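Long-range contact in phosphoribosylaminoimidazole-succinocarboxamide synthase (PDB 2CNQ), which catalyses the ATP-dependent joining of L-aspartate to the carboxylate of 5-aminoimidazole-4-carboxylate ribotide, forming SAICAR in de novo purine biosynthesis: residues L114-I125 and E153-K164. Numbering follows the deposited sequence. Where two conformers were deposited one is given.
Sequences LIPLEVIVRGYI and EFPEPIFTPSTK. With AMZ (aminoimidazole 4-carboxamide ribonucleotide), chain C; ADP (adenosine-5'-diphosphate), chain B.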
ATOM      1  N   LEU A 114       6.075  14.596  -2.137  1.00  9.28           N
ATOM      2  CA  LEU A 114       6.347  13.199  -2.147  1.00  9.41           C
ATOM      3  C   LEU A 114       7.728  12.950  -2.637  1.00 10.31           C
ATOM      4  O   LEU A 114       8.235  13.657  -3.455  1.00 13.87           O
ATOM      5  CB  LEU A 114       5.369  12.446  -3.038  1.00 10.06           C
ATOM      6  CG  LEU A 114       3.935  12.656  -2.647  1.00 10.73           C
ATOM      7  CD1 LEU A 114       3.058  11.912  -3.612  1.00 12.66           C
ATOM      8  CD2 LEU A 114       3.757  12.321  -1.178  1.00 11.99           C
ATOM      9  N   ILE A 115       8.365  11.937  -2.098  1.00  8.36           N
ATOM     10  CA  ILE A 115       9.606  11.452  -2.639  1.00  8.36           C
ATOM     11  C   ILE A 115       9.218  10.547  -3.758  1.00  8.26           C
ATOM     12  O   ILE A 115       8.386   9.666  -3.589  1.00  8.41           O
ATOM     13  CB  ILE A 115      10.373  10.699  -1.572  1.00  8.67           C
ATOM     14  CG1 ILE A 115      10.698  11.647  -0.425  1.00  9.56           C
ATOM     15  CG2 ILE A 115      11.620  10.098  -2.153  1.00  9.74           C
ATOM     16  CD1 ILE A 115      11.425  10.987   0.704  1.00  9.59           C
ATOM     17  N   PRO A 116       9.746  10.762  -4.943  1.00  8.66           N
ATOM     18  CA  PRO A 116       9.209  10.144  -6.127  1.00  8.64           C
ATOM     19  C   PRO A 116       9.701   8.728  -6.341  1.00  8.81           C
ATOM     20  O   PRO A 116      10.322   8.396  -7.341  1.00  9.94           O
ATOM     21  CB  PRO A 116       9.692  11.059  -7.228  1.00 10.01           C
ATOM     22  CG  PRO A 116      11.001  11.509  -6.712  1.00 10.61           C
ATOM     23  CD  PRO A 116      10.724  11.797  -5.298  1.00  9.31           C
ATOM     24  N   LEU A 117       9.434   7.890  -5.379  1.00  7.40           N
ATOM     25  CA  LEU A 117       9.814   6.501  -5.418  1.00  7.53           C
ATOM     26  C   LEU A 117       8.716   5.690  -4.849  1.00  6.98           C
ATOM     27  O   LEU A 117       8.048   6.110  -3.928  1.00  7.82           O
ATOM     28  CB  LEU A 117      11.021   6.240  -4.537  1.00  7.81           C
ATOM     29  CG  LEU A 117      12.288   6.966  -4.902  1.00  8.02           C
ATOM     30  CD1 LEU A 117      13.296   6.809  -3.802  1.00  9.33           C
ATOM     31  CD2 LEU A 117      12.831   6.446  -6.207  1.00  9.01           C
ATOM     32  N   GLU A 118       8.556   4.503  -5.361  1.00  6.84           N
ATOM     33  CA  GLU A 118       7.855   3.472  -4.643  1.00  6.75           C
ATOM     34  C   GLU A 118       8.886   2.868  -3.734  1.00  6.35           C
ATOM     35  O   GLU A 118       9.869   2.301  -4.170  1.00  7.09           O
ATOM     36  CB  GLU A 118       7.319   2.417  -5.553  1.00  8.12           C
ATOM     37  CG  GLU A 118       6.475   2.902  -6.656  1.00 11.28           C
ATOM     38  CD  GLU A 118       5.200   3.567  -6.238  1.00 12.66           C
ATOM     39  OE1 GLU A 118       4.441   3.902  -7.170  1.00 17.13           O
ATOM     40  OE2 GLU A 118       4.899   3.782  -5.068  1.00 14.41           O
ATOM     41  N   VAL A 119       8.694   3.057  -2.453  1.00  6.13           N
ATOM     42  CA  VAL A 119       9.685   2.671  -1.468  1.00  6.66           C
ATOM     43  C   VAL A 119       9.381   1.264  -1.056  1.00  6.19           C
ATOM     44  O   VAL A 119       8.734   1.012  -0.064  1.00  6.33           O
ATOM     45  CB  VAL A 119       9.686   3.653  -0.327  1.00  7.14           C
ATOM     46  CG1 VAL A 119      10.682   3.255   0.721  1.00  8.76           C
ATOM     47  CG2 VAL A 119       9.982   5.050  -0.842  1.00  8.71           C
ATOM     48  N   ILE A 120       9.820   0.343  -1.882  1.00  6.19           N
ATOM     49  CA  ILE A 120       9.563  -1.049  -1.674  1.00  6.28           C
ATOM     50  C   ILE A 120      10.633  -1.617  -0.807  1.00  5.97           C
ATOM     51  O   ILE A 120      11.810  -1.374  -1.000  1.00  6.49           O
ATOM     52  CB  ILE A 120       9.496  -1.772  -2.984  1.00  6.53           C
ATOM     53  CG1 ILE A 120       8.338  -1.252  -3.798  1.00  7.79           C
ATOM     54  CG2 ILE A 120       9.418  -3.258  -2.806  1.00  7.11           C
ATOM     55  CD1 ILE A 120       8.460  -1.565  -5.250  1.00 10.09           C
ATOM     56  N   VAL A 121      10.219  -2.396   0.172  1.00  5.81           N
ATOM     57  CA  VAL A 121      11.103  -3.196   0.969  1.00  5.87           C
ATOM     58  C   VAL A 121      10.700  -4.617   0.808  1.00  5.68           C
ATOM     59  O   VAL A 121       9.543  -4.941   0.896  1.00  6.15           O
ATOM     60  CB  VAL A 121      11.073  -2.807   2.436  1.00  6.65           C
ATOM     61  CG1 VAL A 121      12.039  -3.677   3.205  1.00  7.17           C
ATOM     62  CG2 VAL A 121      11.413  -1.373   2.602  1.00  7.91           C
ATOM     63  N   ARG A 122      11.690  -5.453   0.573  1.00  6.19           N
ATOM     64  CA  ARG A 122      11.478  -6.866   0.429  1.00  6.52           C
ATOM     65  C   ARG A 122      12.169  -7.591   1.539  1.00  6.55           C
ATOM     66  O   ARG A 122      13.361  -7.507   1.690  1.00  7.50           O
ATOM     67  CB  ARG A 122      11.997  -7.362  -0.874  1.00  6.80           C
ATOM     68  CG  ARG A 122      11.450  -6.605  -2.044  1.00  6.46           C
ATOM     69  CD  ARG A 122      12.034  -7.127  -3.318  1.00  6.82           C
ATOM     70  NE  ARG A 122      11.676  -6.282  -4.424  1.00  6.85           N
ATOM     71  CZ  ARG A 122      10.596  -6.416  -5.138  1.00  7.20           C
ATOM     72  NH1 ARG A 122       9.804  -7.440  -5.008  1.00  7.35           N
ATOM     73  NH2 ARG A 122      10.323  -5.491  -6.025  1.00  8.35           N
ATOM     74  N   GLY A 123      11.407  -8.319   2.307  1.00  6.59           N
ATOM     75  CA  GLY A 123      11.986  -9.221   3.267  1.00  7.17           C
ATOM     76  C   GLY A 123      12.231 -10.585   2.721  1.00  7.41           C
ATOM     77  O   GLY A 123      13.060 -11.328   3.241  1.00  8.00           O
ATOM     78  N   TYR A 124      11.507 -10.931   1.681  1.00  7.37           N
ATOM     79  CA  TYR A 124      11.480 -12.242   1.118  1.00  7.64           C
ATOM     80  C   TYR A 124      11.457 -12.069  -0.350  1.00  7.67           C
ATOM     81  O   TYR A 124      10.922 -11.100  -0.882  1.00  8.00           O
ATOM     82  CB  TYR A 124      10.235 -12.977   1.544  1.00  7.92           C
ATOM     83  CG  TYR A 124      10.164 -13.210   3.009  1.00  7.91           C
ATOM     84  CD1 TYR A 124       9.880 -12.180   3.883  1.00  7.89           C
ATOM     85  CD2 TYR A 124      10.374 -14.461   3.528  1.00  8.76           C
ATOM     86  CE1 TYR A 124       9.824 -12.409   5.223  1.00  8.73           C
ATOM     87  CE2 TYR A 124      10.307 -14.680   4.878  1.00  9.38           C
ATOM     88  CZ  TYR A 124      10.043 -13.656   5.711  1.00  9.38           C
ATOM     89  OH  TYR A 124       9.962 -13.840   7.053  1.00 10.86           O
ATOM     90  N   ILE A 125      12.038 -13.028  -1.044  1.00  7.97           N
ATOM     91  CA  ILE A 125      12.191 -12.888  -2.457  1.00  7.98           C
ATOM     92  C   ILE A 125      11.020 -13.466  -3.179  1.00  7.56           C
ATOM     93  O   ILE A 125      10.752 -14.647  -3.123  1.00  8.26           O
ATOM     94  CB  ILE A 125      13.527 -13.445  -2.909  1.00  8.38           C
ATOM     95  CG1 ILE A 125      13.783 -13.007  -4.325  1.00  9.13           C
ATOM     96  CG2 ILE A 125      13.676 -14.941  -2.739  1.00  8.74           C
ATOM     97  CD1 ILE A 125      15.183 -13.243  -4.776  1.00 10.00           C
ATOM     98  N   GLU A 153      13.534 -15.833   2.700  1.00  9.87           N
ATOM     99  CA  GLU A 153      13.867 -14.624   3.350  1.00 10.31           C
ATOM    100  C   GLU A 153      15.229 -14.154   2.912  1.00 10.31           C
ATOM    101  O   GLU A 153      16.166 -14.941   2.862  1.00 12.29           O
ATOM    102  CB  GLU A 153      13.851 -14.850   4.856  0.64 11.59           C
ATOM    103  CG  GLU A 153      13.936 -13.601   5.684  0.64 14.38           C
ATOM    104  CD  GLU A 153      13.464 -13.794   7.114  0.64 14.50           C
ATOM    105  OE1 GLU A 153      13.075 -12.791   7.738  0.64 18.89           O
ATOM    106  OE2 GLU A 153      13.470 -14.937   7.606  0.64 17.39           O
ATOM    107  N   PHE A 154      15.355 -12.876   2.612  1.00  9.93           N
ATOM    108  CA  PHE A 154      16.658 -12.314   2.418  1.00 10.16           C
ATOM    109  C   PHE A 154      17.382 -12.295   3.748  1.00 10.88           C
ATOM    110  O   PHE A 154      16.796 -12.232   4.780  1.00 11.64           O
ATOM    111  CB  PHE A 154      16.547 -10.903   1.920  1.00  9.91           C
ATOM    112  CG  PHE A 154      16.081 -10.799   0.520  1.00  9.17           C
ATOM    113  CD1 PHE A 154      16.920 -11.098  -0.527  1.00 10.16           C
ATOM    114  CD2 PHE A 154      14.802 -10.366   0.233  1.00  9.01           C
ATOM    115  CE1 PHE A 154      16.501 -10.965  -1.814  1.00  9.94           C
ATOM    116  CE2 PHE A 154      14.383 -10.241  -1.046  1.00  8.48           C
ATOM    117  CZ  PHE A 154      15.219 -10.543  -2.077  1.00  9.05           C
ATOM    118  N   PRO A 155      18.699 -12.261   3.719  1.00 12.26           N
ATOM    119  CA  PRO A 155      19.419 -12.147   4.984  1.00 12.63           C
ATOM    120  C   PRO A 155      19.018 -10.954   5.794  1.00 11.48           C
ATOM    121  O   PRO A 155      18.911 -11.024   7.005  1.00 13.48           O
ATOM    122  CB  PRO A 155      20.867 -12.036   4.540  1.00 14.50           C
ATOM    123  CG  PRO A 155      20.910 -12.638   3.214  1.00 14.92           C
ATOM    124  CD  PRO A 155      19.596 -12.431   2.574  1.00 13.25           C
ATOM    125  N   GLU A 156      18.777  -9.857   5.091  1.00 10.99           N
ATOM    126  CA  GLU A 156      18.240  -8.664   5.677  1.00 10.41           C
ATOM    127  C   GLU A 156      17.237  -8.116   4.695  1.00  9.37           C
ATOM    128  O   GLU A 156      17.397  -8.273   3.513  1.00  9.34           O
ATOM    129  CB  GLU A 156      19.315  -7.619   5.862  1.00 11.87           C
ATOM    130  CG  GLU A 156      20.369  -7.974   6.854  1.00 14.26           C
ATOM    131  CD  GLU A 156      19.847  -8.151   8.242  1.00 16.27           C
ATOM    132  OE1 GLU A 156      18.794  -7.582   8.570  1.00 17.25           O
ATOM    133  OE2 GLU A 156      20.520  -8.838   9.035  1.00 19.50           O
ATOM    134  N   PRO A 157      16.204  -7.449   5.166  1.00  9.14           N
ATOM    135  CA  PRO A 157      15.294  -6.851   4.196  1.00  8.82           C
ATOM    136  C   PRO A 157      15.993  -5.824   3.383  1.00  8.34           C
ATOM    137  O   PRO A 157      16.909  -5.181   3.867  1.00  9.65           O
ATOM    138  CB  PRO A 157      14.235  -6.214   5.084  1.00  9.38           C
ATOM    139  CG  PRO A 157      14.327  -6.965   6.351  1.00 10.45           C
ATOM    140  CD  PRO A 157      15.785  -7.213   6.541  1.00 10.32           C
ATOM    141  N   ILE A 158      15.543  -5.668   2.157  1.00  7.94           N
ATOM    142  CA  ILE A 158      16.203  -4.800   1.251  1.00  8.02           C
ATOM    143  C   ILE A 158      15.269  -3.790   0.670  1.00  7.47           C
ATOM    144  O   ILE A 158      14.148  -4.071   0.275  1.00  7.22           O
ATOM    145  CB  ILE A 158      16.923  -5.560   0.181  1.00  8.99           C
ATOM    146  CG1 ILE A 158      16.068  -6.533  -0.575  1.00  9.62           C
ATOM    147  CG2 ILE A 158      18.134  -6.266   0.822  1.00 11.60           C
ATOM    148  CD1 ILE A 158      16.741  -7.104  -1.763  1.00 10.88           C
ATOM    149  N   PHE A 159      15.762  -2.565   0.622  1.00  7.96           N
ATOM    150  CA  PHE A 159      15.139  -1.491  -0.096  1.00  7.23           C
ATOM    151  C   PHE A 159      15.371  -1.682  -1.568  1.00  7.00           C
ATOM    152  O   PHE A 159      16.489  -1.757  -2.025  1.00  7.80           O
ATOM    153  CB  PHE A 159      15.770  -0.209   0.376  1.00  8.03           C
ATOM    154  CG  PHE A 159      15.459   0.977  -0.474  1.00  7.59           C
ATOM    155  CD1 PHE A 159      16.484   1.661  -1.081  1.00  8.45           C
ATOM    156  CD2 PHE A 159      14.181   1.456  -0.616  1.00  8.57           C
ATOM    157  CE1 PHE A 159      16.236   2.815  -1.776  1.00  8.91           C
ATOM    158  CE2 PHE A 159      13.935   2.580  -1.353  1.00  8.85           C
ATOM    159  CZ  PHE A 159      14.973   3.266  -1.918  1.00  9.28           C
ATOM    160  N   THR A 160      14.279  -1.758  -2.307  1.00  6.65           N
ATOM    161  CA  THR A 160      14.324  -2.019  -3.714  1.00  6.67           C
ATOM    162  C   THR A 160      13.370  -1.064  -4.379  1.00  6.10           C
ATOM    163  O   THR A 160      12.212  -1.357  -4.580  1.00  6.92           O
ATOM    164  CB  THR A 160      14.018  -3.455  -4.035  1.00  7.23           C
ATOM    165  OG1 THR A 160      12.677  -3.760  -3.676  1.00  7.25           O
ATOM    166  CG2 THR A 160      14.922  -4.392  -3.316  1.00  8.11           C
ATOM    167  N   PRO A 161      13.810   0.129  -4.673  1.00  6.24           N
ATOM    168  CA  PRO A 161      12.887   1.146  -5.144  1.00  6.67           C
ATOM    169  C   PRO A 161      12.398   0.891  -6.513  1.00  6.55           C
ATOM    170  O   PRO A 161      13.058   0.283  -7.319  1.00  6.68           O
ATOM    171  CB  PRO A 161      13.710   2.415  -5.090  1.00  7.47           C
ATOM    172  CG  PRO A 161      15.116   1.930  -5.236  1.00  7.42           C
ATOM    173  CD  PRO A 161      15.169   0.618  -4.521  1.00  6.74           C
ATOM    174  N   SER A 162      11.241   1.450  -6.794  1.00  6.71           N
ATOM    175  CA  SER A 162      10.796   1.576  -8.137  1.00  7.24           C
ATOM    176  C   SER A 162      10.440   3.006  -8.393  1.00  7.36           C
ATOM    177  O   SER A 162      10.184   3.777  -7.497  1.00  7.78           O
ATOM    178  CB  SER A 162       9.655   0.629  -8.397  1.00  8.71           C
ATOM    179  OG  SER A 162       8.461   1.228  -8.078  0.62  8.89           O
ATOM    180  N   THR A 163      10.395   3.337  -9.656  1.00  8.31           N
ATOM    181  CA  THR A 163       9.919   4.627 -10.028  1.00  9.01           C
ATOM    182  C   THR A 163       8.456   4.648  -9.801  1.00 10.84           C
ATOM    183  O   THR A 163       7.807   3.626  -9.617  1.00 11.61           O
ATOM    184  CB  THR A 163      10.219   4.902 -11.465  1.00  9.98           C
ATOM    185  OG1 THR A 163       9.458   3.972 -12.237  1.00 11.67           O
ATOM    186  CG2 THR A 163      11.706   4.822 -11.756  1.00 11.08           C
ATOM    187  N   LYS A 164       7.933   5.852  -9.817  1.00 11.53           N
ATOM    188  CA  LYS A 164       6.515   6.096  -9.897  1.00 13.25           C
ATOM    189  C   LYS A 164       6.222   6.425 -11.323  1.00 14.59           C
ATOM    190  O   LYS A 164       6.543   7.527 -11.785  0.80 15.42           O
ATOM    191  CB  LYS A 164       6.129   7.251  -8.990  1.00 14.23           C
ATOM    192  CG  LYS A 164       6.367   6.919  -7.548  1.00 14.27           C
ATOM    193  CD  LYS A 164       6.179   8.084  -6.640  1.00 15.36           C
ATOM    194  CE  LYS A 164       4.773   8.492  -6.558  1.00 16.69           C
ATOM    195  NZ  LYS A 164       4.679   9.657  -5.716  1.00 14.02           N
TER
HETATM  196  O5  AMZ C1308       1.166   0.361  -5.798  1.00  9.49           O
HETATM  197  C6  AMZ C1308       2.262   0.214  -6.296  1.00  9.38           C
HETATM  198  N2  AMZ C1308       2.742   0.994  -7.258  1.00 12.14           N
HETATM  199  C3A AMZ C1308       3.147  -0.839  -5.837  1.00  8.32           C
HETATM  200  C7A AMZ C1308       2.849  -1.773  -4.892  1.00  7.39           C
HETATM  201  N3  AMZ C1308       1.777  -1.949  -4.098  1.00  8.01           N
HETATM  202  N1  AMZ C1308       4.384  -1.060  -6.313  1.00  9.38           N
HETATM  203  C5  AMZ C1308       4.855  -2.103  -5.668  1.00  8.47           C
HETATM  204  N   AMZ C1308       3.919  -2.562  -4.806  1.00  7.34           N
HETATM  205  C1  AMZ C1308       4.097  -3.649  -3.876  1.00  6.92           C
HETATM  206  C2  AMZ C1308       3.563  -4.965  -4.357  1.00  7.55           C
HETATM  207  C3  AMZ C1308       4.424  -5.948  -3.617  1.00  6.82           C
HETATM  208  O2  AMZ C1308       3.891  -6.048  -2.316  1.00  7.62           O
HETATM  209  O1  AMZ C1308       2.184  -5.060  -4.066  1.00  8.53           O
HETATM  210  O   AMZ C1308       5.479  -3.842  -3.763  1.00  7.66           O
HETATM  211  C   AMZ C1308       5.759  -5.222  -3.585  1.00  7.29           C
HETATM  212  C4  AMZ C1308       6.733  -5.686  -4.618  1.00  7.21           C
HETATM  213  O3  AMZ C1308       6.053  -5.806  -5.857  1.00  7.76           O
HETATM  214  P   AMZ C1308       6.833  -6.459  -7.086  1.00  7.96           P
HETATM  215  OP1 AMZ C1308       7.873  -5.482  -7.526  1.00  8.43           O
HETATM  216  O4  AMZ C1308       5.754  -6.652  -8.125  1.00 10.32           O
HETATM  217  OP2 AMZ C1308       7.458  -7.745  -6.652  1.00  7.87           O
HETATM  218  PB  ADP B1307      -2.068   5.217  -7.408  1.00  7.97           P
HETATM  219  O1B ADP B1307      -1.534   4.172  -6.543  1.00  9.67           O
HETATM  220  O2B ADP B1307      -1.013   6.053  -7.998  1.00 11.30           O
HETATM  221  O3B ADP B1307      -2.980   4.831  -8.466  1.00 10.42           O
HETATM  222  PA  ADP B1307      -3.839   5.893  -5.274  1.00  6.51           P
HETATM  223  O1A ADP B1307      -3.173   5.020  -4.306  1.00  7.41           O
HETATM  224  O2A ADP B1307      -5.145   5.517  -5.792  1.00  6.59           O
HETATM  225  O3A ADP B1307      -2.877   6.215  -6.475  1.00  7.60           O
HETATM  226  O5' ADP B1307      -4.005   7.340  -4.688  1.00  6.84           O
HETATM  227  C5' ADP B1307      -3.112   7.965  -3.794  1.00  6.92           C
HETATM  228  C4' ADP B1307      -2.360   9.041  -4.519  1.00  6.78           C
HETATM  229  O4' ADP B1307      -2.088  10.054  -3.552  1.00  6.98           O
HETATM  230  C3' ADP B1307      -1.022   8.607  -5.032  1.00  7.16           C
HETATM  231  O3' ADP B1307      -0.631   9.424  -6.109  1.00  8.35           O
HETATM  232  C2' ADP B1307      -0.117   8.919  -3.870  1.00  6.88           C
HETATM  233  O2' ADP B1307       1.228   9.023  -4.218  1.00  7.34           O
HETATM  234  C1' ADP B1307      -0.690  10.211  -3.426  1.00  6.68           C
HETATM  235  N9  ADP B1307      -0.433  10.591  -2.070  1.00  6.31           N
HETATM  236  C8  ADP B1307      -0.398   9.786  -1.006  1.00  6.39           C
HETATM  237  N7  ADP B1307      -0.244  10.436   0.117  1.00  6.45           N
HETATM  238  C5  ADP B1307      -0.170  11.727  -0.245  1.00  6.68           C
HETATM  239  C6  ADP B1307      -0.037  12.945   0.460  1.00  7.19           C
HETATM  240  N6  ADP B1307       0.042  12.967   1.775  1.00  7.23           N
HETATM  241  N1  ADP B1307       0.078  14.078  -0.223  1.00  7.93           N
HETATM  242  C2  ADP B1307      -0.045  14.052  -1.546  1.00  8.26           C
HETATM  243  N3  ADP B1307      -0.252  12.988  -2.308  1.00  7.80           N
HETATM  244  C4  ADP B1307      -0.302  11.835  -1.643  1.00  6.87           C
HETATM  245  O   HOH W   1       9.702   8.107  -9.893  1.00 14.87           O
HETATM  246  O   HOH W   2      14.762 -10.251   5.059  0.50 12.69           O
HETATM  247  O   HOH W   3      13.549 -10.307   5.785  0.50 17.40           O
HETATM  248  O   HOH W   4      10.439 -16.297   7.953  1.00 15.68           O
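R122 and I158 pair as antiparallel neighbours, R122 N giving a hydrogen bond to I158 O (2.8 Å) and R122 O receiving one from I158 N. T160 N to I120 O, nearly straight at 177°, and a two-bond bridge between E118 and S162 continue the pairing, which joins 153-159, an edge strand of the mixed sheet within this chain, and the chain just after it to strand 113-122. On the side carrying V121 and F159, V119 CG1 lies 3.9 Å from F159 CE2 and V121 CG1 packs on P157 CB, with V119, V121 and F159 also touching helix 185-209. At the far end F154 meets I125 at about a right angle, its CZ 3.5 Å from I125 CB.

On the face carrying R122 the strand meets the bound AMZ. The R122 chain runs extended from CG to NE and passes T160, whose OG1 takes a weak bond from NE (2.8 Å, 130°). Beyond it, NH1 reaches AMZ OP2 and NH2 reaches AMZ OP1, both at 2.9 Å and almost straight, while I120 CG2 lies above one guanidinium face, toward its rim. A leucine in place of R122 would probably leave the AMZ phosphate without this two-pronged grip and T160 OG1 without its NE donor.

The margins are looser and wetter. In the conformer described, E153 CG lies over one face of the Y124 ring, toward its rim, in a CH-pi contact (4.1 Å to the centroid), and a water bridges P116 O to K164 N. K164 bends at chi3 (69°), bringing NZ beside L114 CD1 near the ADP ribose. The backbone pairing probably helps hold in place the strand from which R122 grips the phosphate, and the guanidinium charge probably helps balance that anion.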